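Local structure of putative lipoprotein (Bacteroides fragilis, 3QNK) at residues R146-E149 / K150-Y153; S246-V249 / Y250-M253; S32-G35 / L36-E40; L396-A399 / E400-E404. The protein probably serves as a SusD-like lipoprotein of the outer membrane, binding glycans at the cell surface for uptake. All blocks are in the same frame, centred on the assembly; numbering follows the deposited sequence.

Interaction 1 of 4, residues R146-E149 / K150-Y153; sequences RSSE and KECY
Ser-148 and Glu-151 meet through a capping hydrogen bond: Glu-151 N gives its N-H to Ser-148 OG at 3.3 Å. The hydroxyl is placed for this by a chi1 of 60°, which sets OG between its own backbone N and carbonyl carbon. Two backbone bonds continue the turn, from Cys-152 N to Ser-148 O (3.1 Å) and from Tyr-153 N to Glu-149 O (2.9 Å). Together they form the start of helix 149-166, with Ser-148 as its N-cap, its side chain accepting from a first-turn N-H. Van der Waals contacts surround these bonds. Before the cap, Ser-147 CB lies beside the carboxylate of Glu-151, 3.3 Å from OE1, and 4.0 Å from Cys-152 SG. Along the helix, Glu-149 and Tyr-153 run side by side in the same direction; Glu-149 CG passes CE2 of the ring at 3.5 Å, and the carboxylate plane is turned 36° from the ring plane. The charge of Lys-150 is paired outside the turn, in a salt bridge with Asp-195. The Tyr-153 ring packs against Phe-120 and Val-123 of helix 101-126 and against Val-191 and Tyr-194 of helix 181-194.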
loop_
_atom_site.group_PDB
_atom_site.type_symbol
_atom_site.label_atom_id
_atom_site.label_comp_id
_atom_site.label_asym_id
_atom_site.label_seq_id
_atom_site.Cartn_x
_atom_site.Cartn_y
_atom_site.Cartn_z
ATOM N N ARG B 146 16.236 -15.500 1.256
ATOM C CA ARG B 146 16.151 -15.000 2.618
ATOM C C ARG B 146 17.413 -15.412 3.371
ATOM O O ARG B 146 17.933 -16.495 3.152
ATOM C CB ARG B 146 14.921 -15.581 3.315
ATOM C CG ARG B 146 13.596 -15.143 2.736
ATOM C CD ARG B 146 12.477 -16.019 3.229
ATOM N NE ARG B 146 12.277 -15.881 4.672
ATOM C CZ ARG B 146 11.567 -16.721 5.415
ATOM N NH1 ARG B 146 10.964 -17.757 4.860
ATOM N NH2 ARG B 146 11.449 -16.522 6.720
ATOM N N SER B 147 17.937 -14.544 4.217
ATOM C CA SER B 147 19.070 -14.893 5.058
ATOM C C SER B 147 18.509 -15.618 6.279
ATOM O O SER B 147 17.270 -15.666 6.472
ATOM C CB SER B 147 19.846 -13.644 5.460
ATOM O OG SER B 147 20.267 -12.932 4.307
ATOM N N SER B 148 19.393 -16.235 7.084
ATOM C CA SER B 148 18.947 -16.910 8.298
ATOM C C SER B 148 18.495 -15.856 9.304
ATOM O O SER B 148 18.950 -14.707 9.245
ATOM C CB SER B 148 20.074 -17.762 8.870
ATOM O OG SER B 148 21.220 -16.995 9.211
ATOM N N GLU B 149 17.628 -16.245 10.241
ATOM C CA GLU B 149 17.183 -15.344 11.288
ATOM C C GLU B 149 18.412 -14.801 12.064
ATOM O O GLU B 149 18.446 -13.605 12.353
ATOM C CB GLU B 149 16.170 -16.048 12.225
ATOM C CG GLU B 149 15.319 -15.072 13.032
ATOM C CD GLU B 149 14.149 -15.595 13.845
ATOM O OE1 GLU B 149 14.148 -16.803 14.162
ATOM O OE2 GLU B 149 13.264 -14.782 14.215
ATOM N N LYS B 150 19.435 -15.658 12.325
ATOM C CA LYS B 150 20.648 -15.276 13.058
ATOM C C LYS B 150 21.375 -14.154 12.341
ATOM O O LYS B 150 21.727 -13.164 12.992
ATOM C CB LYS B 150 21.599 -16.472 13.296
ATOM C CG LYS B 150 22.463 -16.320 14.563
ATOM C CD LYS B 150 21.654 -16.558 15.880
ATOM C CE LYS B 150 22.410 -16.309 17.178
ATOM N NZ LYS B 150 21.531 -16.466 18.381
ATOM N N GLU B 151 21.552 -14.283 11.000
ATOM C CA GLU B 151 22.186 -13.285 10.133
ATOM C C GLU B 151 21.440 -11.946 10.171
ATOM O O GLU B 151 22.056 -10.879 10.191
ATOM C CB GLU B 151 22.181 -13.791 8.705
ATOM C CG GLU B 151 23.506 -14.228 8.150
ATOM C CD GLU B 151 23.468 -14.274 6.634
ATOM O OE1 GLU B 151 22.734 -15.121 6.064
ATOM O OE2 GLU B 151 24.109 -13.388 6.021
ATOM N N CYS B 152 20.107 -12.011 10.154
ATOM C CA CYS B 152 19.236 -10.847 10.190
ATOM C C CYS B 152 19.375 -10.134 11.545
ATOM O O CYS B 152 19.572 -8.915 11.559
ATOM C CB CYS B 152 17.797 -11.258 9.895
ATOM S SG CYS B 152 17.548 -11.905 8.211
ATOM N N TYR B 153 19.403 -10.904 12.667
ATOM C CA TYR B 153 19.610 -10.311 13.988
ATOM C C TYR B 153 21.007 -9.676 14.071
ATOM O O TYR B 153 21.142 -8.595 14.640
ATOM C CB TYR B 153 19.381 -11.328 15.112
ATOM C CG TYR B 153 17.924 -11.470 15.485
ATOM C CD1 TYR B 153 17.238 -10.436 16.110
ATOM C CD2 TYR B 153 17.229 -12.639 15.213
ATOM C CE1 TYR B 153 15.889 -10.564 16.449
ATOM C CE2 TYR B 153 15.888 -12.783 15.561
ATOM C CZ TYR B 153 15.219 -11.744 16.174
ATOM O OH TYR B 153 13.883 -11.903 16.453
#

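Interaction 2 of 4, residues S246-V249 / Y250-M253; sequences SPDV and YNNM
Asp-248 and Asn-251 join side chain to side chain across a tight bend of the loop, with Asn-251 ND2 donating to Asp-248 OD2; the modelled 2.5 Å is implausibly short, and the exact length is doubtful. The aspartate turns its CG between its own backbone N and carbonyl carbon (chi1 52°), a rotation that carries the carboxylate over the bend. The amide arrives on the syn side of OD2, close to the carboxylate plane, yet the two flat groups stand 75° apart and the oxygen is tilted out of the amide plane. The backbone adds a second bond, Asn-251 N to Asp-248 O at 3.1 Å, the donor sitting well above the carbonyl plane. Ser-246 packs on Asn-251 and Asn-252: OG rests 3.5 Å from Asn-251 CB, while CB touches Asn-252 CA. A methyl group makes a CH-pi contact nearby. Val-249, with chi1 79°, holds CG1 above the middle of the Tyr-250 ring, 3.9 Å from its centroid. The second subunit packs on this loop, its Trp-142 touching Asp-248 and Val-249 and its Arg-507 lying on Tyr-250. In the fold, the loop leads from strand 238-244 into helix 253-257. Asn-252 is the N-cap of that helix, its OD1 accepting from Val-255 N and its ND2 reaching Phe-382 O. Met-253, where the helix begins, rests on Thr-384 and Trp-386 of strand 384-387.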
loop_
_atom_site.group_PDB
_atom_site.type_symbol
_atom_site.label_atom_id
_atom_site.label_comp_id
_atom_site.label_asym_id
_atom_site.label_seq_id
_atom_site.Cartn_x
_atom_site.Cartn_y
_atom_site.Cartn_z
ATOM N N SER B 246 -3.211 10.277 13.330
ATOM C CA SER B 246 -3.697 9.702 12.067
ATOM C C SER B 246 -4.617 10.693 11.344
ATOM O O SER B 246 -5.413 11.386 12.015
ATOM C CB SER B 246 -4.431 8.387 12.303
ATOM O OG SER B 246 -4.934 7.852 11.089
ATOM N N PRO B 247 -4.518 10.778 9.981
ATOM C CA PRO B 247 -5.397 11.722 9.251
ATOM C C PRO B 247 -6.897 11.400 9.457
ATOM O O PRO B 247 -7.657 12.282 9.903
ATOM C CB PRO B 247 -4.969 11.567 7.771
ATOM C CG PRO B 247 -3.693 10.796 7.777
ATOM C CD PRO B 247 -3.643 10.012 9.055
ATOM N N ASP B 248 -7.296 10.108 9.220
ATOM C CA ASP B 248 -8.684 9.681 9.287
ATOM C C ASP B 248 -9.129 9.148 10.612
ATOM O O ASP B 248 -8.376 8.473 11.305
ATOM C CB ASP B 248 -9.015 8.656 8.186
ATOM C CG ASP B 248 -8.120 7.456 8.059
ATOM O OD1 ASP B 248 -6.896 7.643 7.894
ATOM O OD2 ASP B 248 -8.653 6.335 8.014
ATOM N N VAL B 249 -10.417 9.407 10.913
ATOM C CA VAL B 249 -11.178 8.969 12.097
ATOM C C VAL B 249 -11.225 7.419 12.182
ATOM O O VAL B 249 -11.353 6.843 13.271
ATOM C CB VAL B 249 -12.620 9.589 12.075
ATOM C CG1 VAL B 249 -13.575 8.845 11.140
ATOM C CG2 VAL B 249 -13.228 9.669 13.467
ATOM N N TYR B 250 -11.130 6.769 11.015
ATOM C CA TYR B 250 -11.212 5.328 10.867
ATOM C C TYR B 250 -9.894 4.655 11.229
ATOM O O TYR B 250 -9.884 3.445 11.464
ATOM C CB TYR B 250 -11.655 4.992 9.428
ATOM C CG TYR B 250 -13.076 5.435 9.123
ATOM C CD1 TYR B 250 -14.143 5.026 9.923
ATOM C CD2 TYR B 250 -13.357 6.254 8.031
ATOM C CE1 TYR B 250 -15.456 5.398 9.633
ATOM C CE2 TYR B 250 -14.670 6.635 7.732
ATOM C CZ TYR B 250 -15.717 6.204 8.538
ATOM O OH TYR B 250 -17.021 6.566 8.288
ATOM N N ASN B 251 -8.791 5.432 11.311
ATOM C CA ASN B 251 -7.483 4.867 11.625
ATOM C C ASN B 251 -6.813 5.539 12.847
ATOM O O ASN B 251 -5.745 5.091 13.298
ATOM C CB ASN B 251 -6.600 4.906 10.387
ATOM C CG ASN B 251 -6.965 3.773 9.443
ATOM O OD1 ASN B 251 -6.898 2.575 9.794
ATOM N ND2 ASN B 251 -7.438 4.125 8.256
ATOM N N ASN B 252 -7.507 6.548 13.421
ATOM C CA ASN B 252 -7.062 7.280 14.596
ATOM C C ASN B 252 -7.046 6.351 15.803
ATOM O O ASN B 252 -8.103 5.917 16.258
ATOM C CB ASN B 252 -7.945 8.505 14.842
ATOM C CG ASN B 252 -7.507 9.304 16.032
ATOM O OD1 ASN B 252 -7.835 8.988 17.182
ATOM N ND2 ASN B 252 -6.710 10.320 15.780
HETATM N N MSE B 253 -5.840 6.074 16.320
HETATM C CA MSE B 253 -5.548 5.187 17.441
HETATM C C MSE B 253 -6.454 5.422 18.668
HETATM O O MSE B 253 -6.891 4.446 19.287
HETATM C CB MSE B 253 -4.084 5.318 17.832
HETATM C CG MSE B 253 -3.662 4.278 18.816
HETATM SE SE MSE B 253 -1.784 4.109 18.983
HETATM C CE MSE B 253 -1.853 2.332 19.533
#

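Interaction 3 of 4, residues S32-G35 / L36-E40; sequences SVDG and LQLQE. With PO4 (phosphate ion), chain F.
Asp-34 extends its carboxylate, with CG opposite the backbone N (chi1 -180°), toward the backbone N-H groups of Leu-36 and Leu-38. In Gln-37, chi1 and chi2, both -73°, fold the chain back until its amide meets the backbone of Asp-34. The carboxylate takes two backbone N-H groups, one on each oxygen. Leu-36 N donates to OD1 at 3.1 Å, which makes an Asx turn, and Leu-38 N donates to OD2 at 2.8 Å; both donors come from above the carboxylate plane. Leu-38 CB adds packing against OD2 at 3.5 Å, the two side chains crossing at about a right angle. The Asx turn lies upon a type I beta turn from Asp-34 to Gln-37, closed by Gln-37 N to Asp-34 O at 3.1 Å. That same carbonyl oxygen receives Gln-37 NE2 at 3.0 Å, in the carbonyl plane, whereas the backbone donor stands above it. NE2 is also bonded to Glu-451, so the glutamine ties the turn to a more distant loop. Gly-35 O, within the turn, accepts from Asn-257. A phosphate ion, probably from the crystallisation liquor, accepts a weak hydrogen bond from Asp-34 N on its O3 and is also bonded to Arg-125. Asp-34 accepts four N-H groups in all, two on its carboxylate and two on its carbonyl oxygen; the donors probably stabilise its negative charge and hold the carboxylate in one rotation within a largely buried loop.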
loop_
_atom_site.group_PDB
_atom_site.type_symbol
_atom_site.label_atom_id
_atom_site.label_comp_id
_atom_site.label_asym_id
_atom_site.label_seq_id
_atom_site.Cartn_x
_atom_site.Cartn_y
_atom_site.Cartn_z
ATOM N N SER B 32 5.741 3.564 11.340
ATOM C CA SER B 32 4.300 3.292 11.321
ATOM C C SER B 32 3.792 2.828 12.677
ATOM O O SER B 32 4.477 2.069 13.380
ATOM C CB SER B 32 3.973 2.224 10.284
ATOM O OG SER B 32 4.387 2.625 8.996
ATOM N N VAL B 33 2.580 3.272 13.028
ATOM C CA VAL B 33 1.870 2.867 14.249
ATOM C C VAL B 33 0.541 2.244 13.847
ATOM O O VAL B 33 -0.238 2.861 13.105
ATOM C CB VAL B 33 1.657 4.027 15.251
ATOM C CG1 VAL B 33 1.158 3.495 16.594
ATOM C CG2 VAL B 33 2.933 4.853 15.420
ATOM N N ASP B 34 0.298 1.020 14.305
ATOM C CA ASP B 34 -0.965 0.333 14.055
ATOM C C ASP B 34 -1.994 0.849 15.053
ATOM O O ASP B 34 -1.994 0.410 16.219
ATOM C CB ASP B 34 -0.802 -1.190 14.176
ATOM C CG ASP B 34 -2.067 -2.013 13.926
ATOM O OD1 ASP B 34 -3.094 -1.420 13.486
ATOM O OD2 ASP B 34 -2.019 -3.266 14.136
ATOM N N GLY B 35 -2.833 1.782 14.597
ATOM C CA GLY B 35 -3.886 2.375 15.405
ATOM C C GLY B 35 -4.888 1.371 15.941
ATOM O O GLY B 35 -5.475 1.595 17.002
ATOM N N LEU B 36 -5.045 0.224 15.240
ATOM C CA LEU B 36 -5.989 -0.833 15.569
ATOM C C LEU B 36 -5.391 -1.933 16.456
ATOM O O LEU B 36 -6.161 -2.747 17.021
ATOM C CB LEU B 36 -6.556 -1.422 14.286
ATOM C CG LEU B 36 -7.459 -0.448 13.558
ATOM C CD1 LEU B 36 -7.372 -0.643 12.073
ATOM C CD2 LEU B 36 -8.890 -0.519 14.079
ATOM N N GLN B 37 -4.050 -1.911 16.641
ATOM C CA GLN B 37 -3.290 -2.839 17.495
ATOM C C GLN B 37 -3.728 -4.272 17.238
ATOM O O GLN B 37 -4.185 -4.981 18.141
ATOM C CB GLN B 37 -3.446 -2.452 18.969
ATOM C CG GLN B 37 -2.668 -1.190 19.361
ATOM C CD GLN B 37 -1.193 -1.459 19.427
ATOM O OE1 GLN B 37 -0.713 -2.236 20.284
ATOM N NE2 GLN B 37 -0.464 -0.872 18.468
ATOM N N LEU B 38 -3.600 -4.684 15.972
ATOM C CA LEU B 38 -4.064 -5.970 15.525
ATOM C C LEU B 38 -3.275 -7.095 16.146
ATOM O O LEU B 38 -3.892 -8.052 16.611
ATOM C CB LEU B 38 -4.105 -6.044 14.005
ATOM C CG LEU B 38 -5.198 -5.169 13.334
ATOM C CD1 LEU B 38 -5.321 -5.511 11.886
ATOM C CD2 LEU B 38 -6.583 -5.351 14.004
ATOM N N GLN B 39 -1.962 -6.961 16.278
ATOM C CA GLN B 39 -1.117 -7.969 16.948
ATOM C C GLN B 39 -1.560 -8.212 18.407
ATOM O O GLN B 39 -1.558 -9.367 18.831
ATOM C CB GLN B 39 0.371 -7.565 16.908
ATOM C CG GLN B 39 0.950 -7.533 15.502
ATOM C CD GLN B 39 1.062 -8.902 14.903
ATOM O OE1 GLN B 39 0.067 -9.611 14.642
ATOM N NE2 GLN B 39 2.288 -9.278 14.656
ATOM N N GLU B 40 -1.959 -7.137 19.159
ATOM C CA GLU B 40 -2.437 -7.268 20.539
ATOM C C GLU B 40 -3.772 -8.021 20.578
ATOM O O GLU B 40 -4.009 -8.809 21.495
ATOM C CB GLU B 40 -2.580 -5.900 21.221
ATOM C CG GLU B 40 -2.579 -5.986 22.740
ATOM C CD GLU B 40 -1.252 -6.136 23.472
ATOM O OE1 GLU B 40 -0.187 -6.275 22.821
ATOM O OE2 GLU B 40 -1.296 -6.128 24.724
HETATM P P PO4 F . 3.326 -1.883 12.983
HETATM O O1 PO4 F . 3.034 -3.449 13.236
HETATM O O2 PO4 F . 3.146 -1.479 11.409
HETATM O O3 PO4 F . 2.563 -0.981 14.105
HETATM O O4 PO4 F . 4.843 -1.592 13.313
#

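Interaction 4 of 4, residues L396-A399 / E400-E404; sequences LNDA and EARLE
Asp-398 and Arg-402, one turn apart on the same helix, form a salt bridge in which Arg-402 NE donates to Asp-398 OD1 at 2.7 Å. The oxygen meets the guanidinium at its edge, near its plane, but NE comes to OD1 from above the carboxylate plane. The two flat groups stand 87° apart, and the one hydrogen bond between them runs from NE to OD1. Arg-402 reaches there with an extended chain from CG to NE, its CG opposite the carbonyl carbon (chi1 -84°); this torsion lays CG and CD along Asp-398 O, CG at 3.3 Å. Asp-398 leans forward to meet it, with CG opposite the backbone N (chi1 -159°). The helical backbone sets the spacing: Arg-402 N bonds to Asp-398 O at 2.8 Å, and Glu-400 N to Leu-396 O, Ala-401 N to Asn-397 O and Leu-403 N to Ala-399 O each at 3.0 Å. Further out, both charged groups have second partners, which probably restrain them. Asp-398 OD2 is bonded to Tyr-209 OH, and Arg-402 NH1 forms a salt bridge with Asp-407. On other faces Glu-400 binds Trp-460 and Arg-459, and Asn-397 binds Arg-443. Small and apolar residues fit between neighbouring helices: Ala-399 lies on Ala-414 and Val-415 of helix 408-420, and Leu-403 on Leu-435 of helix 432-446, while Ala-401 meets Val-201 of helix 198-209. An i to i+4 acid-arginine pair on a helix enclosed by other helices suits the alpha-alpha superhelix of this SusD-family protein, whose sequence families belong to the TPR clan.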
loop_
_atom_site.group_PDB
_atom_site.type_symbol
_atom_site.label_atom_id
_atom_site.label_comp_id
_atom_site.label_asym_id
_atom_site.label_seq_id
_atom_site.Cartn_x
_atom_site.Cartn_y
_atom_site.Cartn_z
ATOM N N LEU B 396 13.176 -4.925 32.888
ATOM C CA LEU B 396 12.553 -6.214 32.597
ATOM C C LEU B 396 13.372 -7.052 31.602
ATOM O O LEU B 396 13.470 -8.256 31.796
ATOM C CB LEU B 396 11.103 -6.015 32.123
ATOM C CG LEU B 396 10.130 -5.600 33.245
ATOM C CD1 LEU B 396 8.782 -5.231 32.714
ATOM C CD2 LEU B 396 9.970 -6.689 34.261
ATOM N N ASN B 397 14.030 -6.421 30.607
ATOM C CA ASN B 397 14.938 -7.109 29.685
ATOM C C ASN B 397 16.149 -7.621 30.453
ATOM O O ASN B 397 16.596 -8.739 30.230
ATOM C CB ASN B 397 15.390 -6.171 28.556
ATOM C CG ASN B 397 14.293 -5.744 27.608
ATOM O OD1 ASN B 397 13.162 -6.215 27.665
ATOM N ND2 ASN B 397 14.615 -4.848 26.694
ATOM N N ASP B 398 16.651 -6.801 31.387
ATOM C CA ASP B 398 17.771 -7.123 32.258
ATOM C C ASP B 398 17.386 -8.291 33.188
ATOM O O ASP B 398 18.154 -9.250 33.295
ATOM C CB ASP B 398 18.189 -5.874 33.074
ATOM C CG ASP B 398 19.607 -5.866 33.639
ATOM O OD1 ASP B 398 20.456 -6.629 33.129
ATOM O OD2 ASP B 398 19.877 -5.062 34.572
ATOM N N ALA B 399 16.187 -8.217 33.838
ATOM C CA ALA B 399 15.699 -9.265 34.743
ATOM C C ALA B 399 15.619 -10.615 34.020
ATOM O O ALA B 399 16.114 -11.626 34.532
ATOM C CB ALA B 399 14.337 -8.886 35.298
ATOM N N GLU B 400 15.098 -10.591 32.781
ATOM C CA GLU B 400 14.933 -11.745 31.946
ATOM C C GLU B 400 16.279 -12.376 31.570
ATOM O O GLU B 400 16.437 -13.594 31.746
ATOM C CB GLU B 400 14.117 -11.382 30.706
ATOM C CG GLU B 400 13.600 -12.612 29.995
ATOM C CD GLU B 400 12.511 -12.455 28.955
ATOM O OE1 GLU B 400 11.776 -11.438 28.988
ATOM O OE2 GLU B 400 12.333 -13.420 28.174
ATOM N N ALA B 401 17.241 -11.575 31.063
ATOM C CA ALA B 401 18.570 -12.042 30.669
ATOM C C ALA B 401 19.372 -12.502 31.872
ATOM O O ALA B 401 20.061 -13.514 31.777
ATOM C CB ALA B 401 19.315 -10.951 29.941
ATOM N N ARG B 402 19.258 -11.797 33.008
ATOM C CA ARG B 402 19.978 -12.160 34.229
ATOM C C ARG B 402 19.541 -13.499 34.728
ATOM O O ARG B 402 20.404 -14.314 35.057
ATOM C CB ARG B 402 19.807 -11.132 35.333
ATOM C CG ARG B 402 20.785 -10.034 35.162
ATOM C CD ARG B 402 20.424 -8.803 35.942
ATOM N NE ARG B 402 21.278 -7.712 35.495
ATOM C CZ ARG B 402 22.454 -7.421 36.024
ATOM N NH1 ARG B 402 22.899 -8.097 37.078
ATOM N NH2 ARG B 402 23.196 -6.444 35.509
ATOM N N LEU B 403 18.226 -13.768 34.739
ATOM C CA LEU B 403 17.762 -15.071 35.202
ATOM C C LEU B 403 18.325 -16.200 34.332
ATOM O O LEU B 403 18.931 -17.131 34.872
ATOM C CB LEU B 403 16.230 -15.160 35.250
ATOM C CG LEU B 403 15.767 -16.491 35.770
ATOM C CD1 LEU B 403 15.208 -16.372 37.124
ATOM C CD2 LEU B 403 14.868 -17.161 34.807
ATOM N N GLU B 404 18.177 -16.086 32.987
ATOM C CA GLU B 404 18.655 -17.096 32.043
ATOM C C GLU B 404 20.167 -17.323 32.122
ATOM O O GLU B 404 20.640 -18.392 31.766
ATOM C CB GLU B 404 18.256 -16.726 30.617
ATOM C CG GLU B 404 16.754 -16.638 30.369
ATOM C CD GLU B 404 15.896 -17.826 30.772
ATOM O OE1 GLU B 404 16.415 -18.964 30.868
ATOM O OE2 GLU B 404 14.683 -17.607 30.985
#

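Interactions 3 and 4 are buried; interactions 1 and 2 lie nearer the surface, and of the four only interaction 2 meets the second subunit. Interactions 2 and 3 touch through selenomethionine Met-253, which packs on Val-33 and Gln-37, joining the 32-40 loop to the start of helix 253-257. Interactions 1 and 4 belong to separate helices whose nearest atoms are about 12 Å apart, yet both helices pack against helix 181-194. The chemistry follows place: a serine caps a helix start in interaction 1, an ion pair spans one turn inside a helix in interaction 4, and a loop aspartate pairs with an asparagine side chain in interaction 2 and with two backbone N-H groups in interaction 3.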